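Local coordinates for protein flavodoxin (Lactobacillus reuteri, PDB 5VEG) that binds flavin mononucleotide and probably serves as a low-potential electron donor to redox enzymes, in association with a propanediol-utilisation bacterial microcompartment, at residues 31-36 with 60-65. Sequence-based numbering, arbitrary orientation.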
loop_
_atom_site.group_PDB
_atom_site.type_symbol
_atom_site.label_atom_id
_atom_site.label_comp_id
_atom_site.label_asym_id
_atom_site.label_seq_id
_atom_site.Cartn_x
_atom_site.Cartn_y
_atom_site.Cartn_z
ATOM N N LEU A 31 16.128 -0.244 8.878
ATOM C CA LEU A 31 14.843 0.196 8.345
ATOM C C LEU A 31 13.726 -0.784 8.681
ATOM O O LEU A 31 13.904 -2.004 8.606
ATOM C CB LEU A 31 14.913 0.387 6.828
ATOM C CG LEU A 31 15.631 1.639 6.342
ATOM C CD1 LEU A 31 15.601 1.730 4.814
ATOM C CD2 LEU A 31 15.022 2.873 6.968
ATOM N N THR A 32 12.569 -0.233 9.046
ATOM C CA THR A 32 11.356 -0.997 9.275
ATOM C C THR A 32 10.276 -0.574 8.279
ATOM O O THR A 32 10.288 0.549 7.759
ATOM C CB THR A 32 10.830 -0.799 10.703
ATOM O OG1 THR A 32 10.525 0.584 10.897
ATOM C CG2 THR A 32 11.881 -1.228 11.730
ATOM N N ALA A 33 9.339 -1.485 8.031
ATOM C CA ALA A 33 8.209 -1.236 7.154
ATOM C C ALA A 33 7.000 -1.983 7.688
ATOM O O ALA A 33 7.122 -3.056 8.281
ATOM C CB ALA A 33 8.484 -1.670 5.709
ATOM N N HIS A 34 5.832 -1.394 7.484
ATOM C CA HIS A 34 4.566 -2.054 7.760
ATOM C C HIS A 34 3.742 -2.045 6.478
ATOM O O HIS A 34 3.484 -0.976 5.916
ATOM C CB HIS A 34 3.833 -1.360 8.911
ATOM C CG HIS A 34 2.820 -2.229 9.588
ATOM N ND1 HIS A 34 2.601 -2.205 10.951
ATOM C CD2 HIS A 34 1.956 -3.141 9.085
ATOM C CE1 HIS A 34 1.645 -3.064 11.257
ATOM N NE2 HIS A 34 1.238 -3.647 10.142
ATOM N N VAL A 35 3.363 -3.233 6.003
ATOM C CA VAL A 35 2.504 -3.392 4.826
ATOM C C VAL A 35 1.145 -3.875 5.299
ATOM O O VAL A 35 1.034 -4.958 5.889
ATOM C CB VAL A 35 3.102 -4.372 3.801
ATOM C CG1 VAL A 35 2.141 -4.581 2.644
ATOM C CG2 VAL A 35 4.442 -3.865 3.291
ATOM N N VAL A 36 0.108 -3.089 5.055
ATOM C CA VAL A 36 -1.245 -3.553 5.325
ATOM C C VAL A 36 -1.935 -3.832 3.998
ATOM O O VAL A 36 -1.681 -3.172 2.984
ATOM C CB VAL A 36 -2.071 -2.570 6.181
ATOM C CG1 VAL A 36 -1.405 -2.373 7.564
ATOM C CG2 VAL A 36 -2.247 -1.249 5.469
ATOM N N VAL A 60 15.080 -4.817 4.951
ATOM C CA VAL A 60 14.089 -4.089 5.730
ATOM C C VAL A 60 13.379 -5.101 6.618
ATOM O O VAL A 60 13.076 -6.215 6.178
ATOM C CB VAL A 60 13.101 -3.347 4.801
ATOM C CG1 VAL A 60 11.989 -2.678 5.596
ATOM C CG2 VAL A 60 13.839 -2.324 3.969
ATOM N N LYS A 61 13.137 -4.737 7.876
ATOM C CA LYS A 61 12.318 -5.580 8.738
ATOM C C LYS A 61 10.865 -5.177 8.542
ATOM O O LYS A 61 10.506 -4.018 8.781
ATOM C CB LYS A 61 12.737 -5.484 10.205
ATOM C CG LYS A 61 14.226 -5.705 10.424
ATOM C CD LYS A 61 14.842 -4.641 11.326
ATOM C CE LYS A 61 16.316 -4.477 10.997
ATOM N NZ LYS A 61 16.451 -3.485 9.892
ATOM N N VAL A 62 10.043 -6.131 8.093
ATOM C CA VAL A 62 8.704 -5.867 7.582
ATOM C C VAL A 62 7.673 -6.480 8.516
ATOM O O VAL A 62 7.761 -7.663 8.861
ATOM C CB VAL A 62 8.518 -6.428 6.159
ATOM C CG1 VAL A 62 7.061 -6.242 5.701
ATOM C CG2 VAL A 62 9.473 -5.773 5.178
ATOM N N THR A 63 6.684 -5.680 8.895
ATOM C CA THR A 63 5.452 -6.176 9.490
ATOM C C THR A 63 4.363 -6.159 8.422
ATOM O O THR A 63 4.241 -5.186 7.669
ATOM C CB THR A 63 5.040 -5.310 10.682
ATOM O OG1 THR A 63 6.164 -5.143 11.557
ATOM C CG2 THR A 63 3.888 -5.948 11.443
ATOM N N GLU A 64 3.592 -7.238 8.344
ATOM C CA GLU A 64 2.505 -7.351 7.384
ATOM C C GLU A 64 1.233 -7.697 8.140
ATOM O O GLU A 64 1.238 -8.610 8.968
ATOM C CB GLU A 64 2.804 -8.419 6.323
ATOM C CG GLU A 64 1.745 -8.502 5.219
ATOM C CD GLU A 64 2.059 -9.538 4.133
ATOM O OE1 GLU A 64 3.044 -10.293 4.257
ATOM O OE2 GLU A 64 1.306 -9.591 3.142
ATOM N N SER A 65 0.148 -6.978 7.861
ATOM C CA SER A 65 -1.113 -7.283 8.528
ATOM C C SER A 65 -2.282 -6.930 7.620
ATOM O O SER A 65 -2.135 -6.193 6.644
ATOM C CB SER A 65 -1.228 -6.536 9.867
ATOM O OG SER A 65 -1.035 -5.147 9.683
HETATM O O HOH W 1 8.147 -3.717 11.018
#
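Strands 31-36 and 60-65 run parallel, their axes 20° apart, with the backbone of Ala-33 and Val-35 bonded to Lys-61, Thr-63 and Ser-65 in the alternating ladder of a parallel sheet. They are the two strands of a beta-alpha-beta unit whose crossover is helix 43-56, the opening unit of the flavodoxin fold; strand 60-66 forms one edge of the five-stranded sheet, and strand 80-85 pairs with the other side of 31-38. Two of the ladder bonds are short, Thr-63 N to Ala-33 O and Val-35 N to Thr-63 O, at 2.7 Å each.

On the face carrying His-34, Thr-63 and Ser-65, the imidazole is held from two directions. With CG anti to the backbone N (chi1 -158°), the ring swings over the neighbouring strand, where Thr-63 CG2 lies over one face in a CH-pi contact, 3.8 Å from the centroid. At the ring edge NE2 hydrogen-bonds Ser-65 OG at 2.8 Å; that hydroxyl also bonds Thr-70 OG1, and the Phe-75 ring meets the imidazole at a steep angle. A leucine in place of His-34 would probably leave Ser-65 OG without its ring partner and remove the aromatic face on which the Thr-63 methyl rests.

The opposite face, with Ala-33, Val-35, Val-60 and Val-62, is mostly apolar; Glu-64 on it also lies against helix 43-56. Ala-33 CB touches Val-60 CG1 at 3.6 Å, while Val-35 and Val-62 pack against the same helix and Val-60 reaches Val-173 of helix 159-176. At the start of the pair, Lys-61 bends back along its own strand, and NZ approaches Leu-31 O from above the carbonyl plane at 3.2 Å, joining Lys-61 N as a second donor. A water bridges the strands, donating to Ala-33 O at 3.0 Å and hydrogen-bonded to Thr-63 OG1.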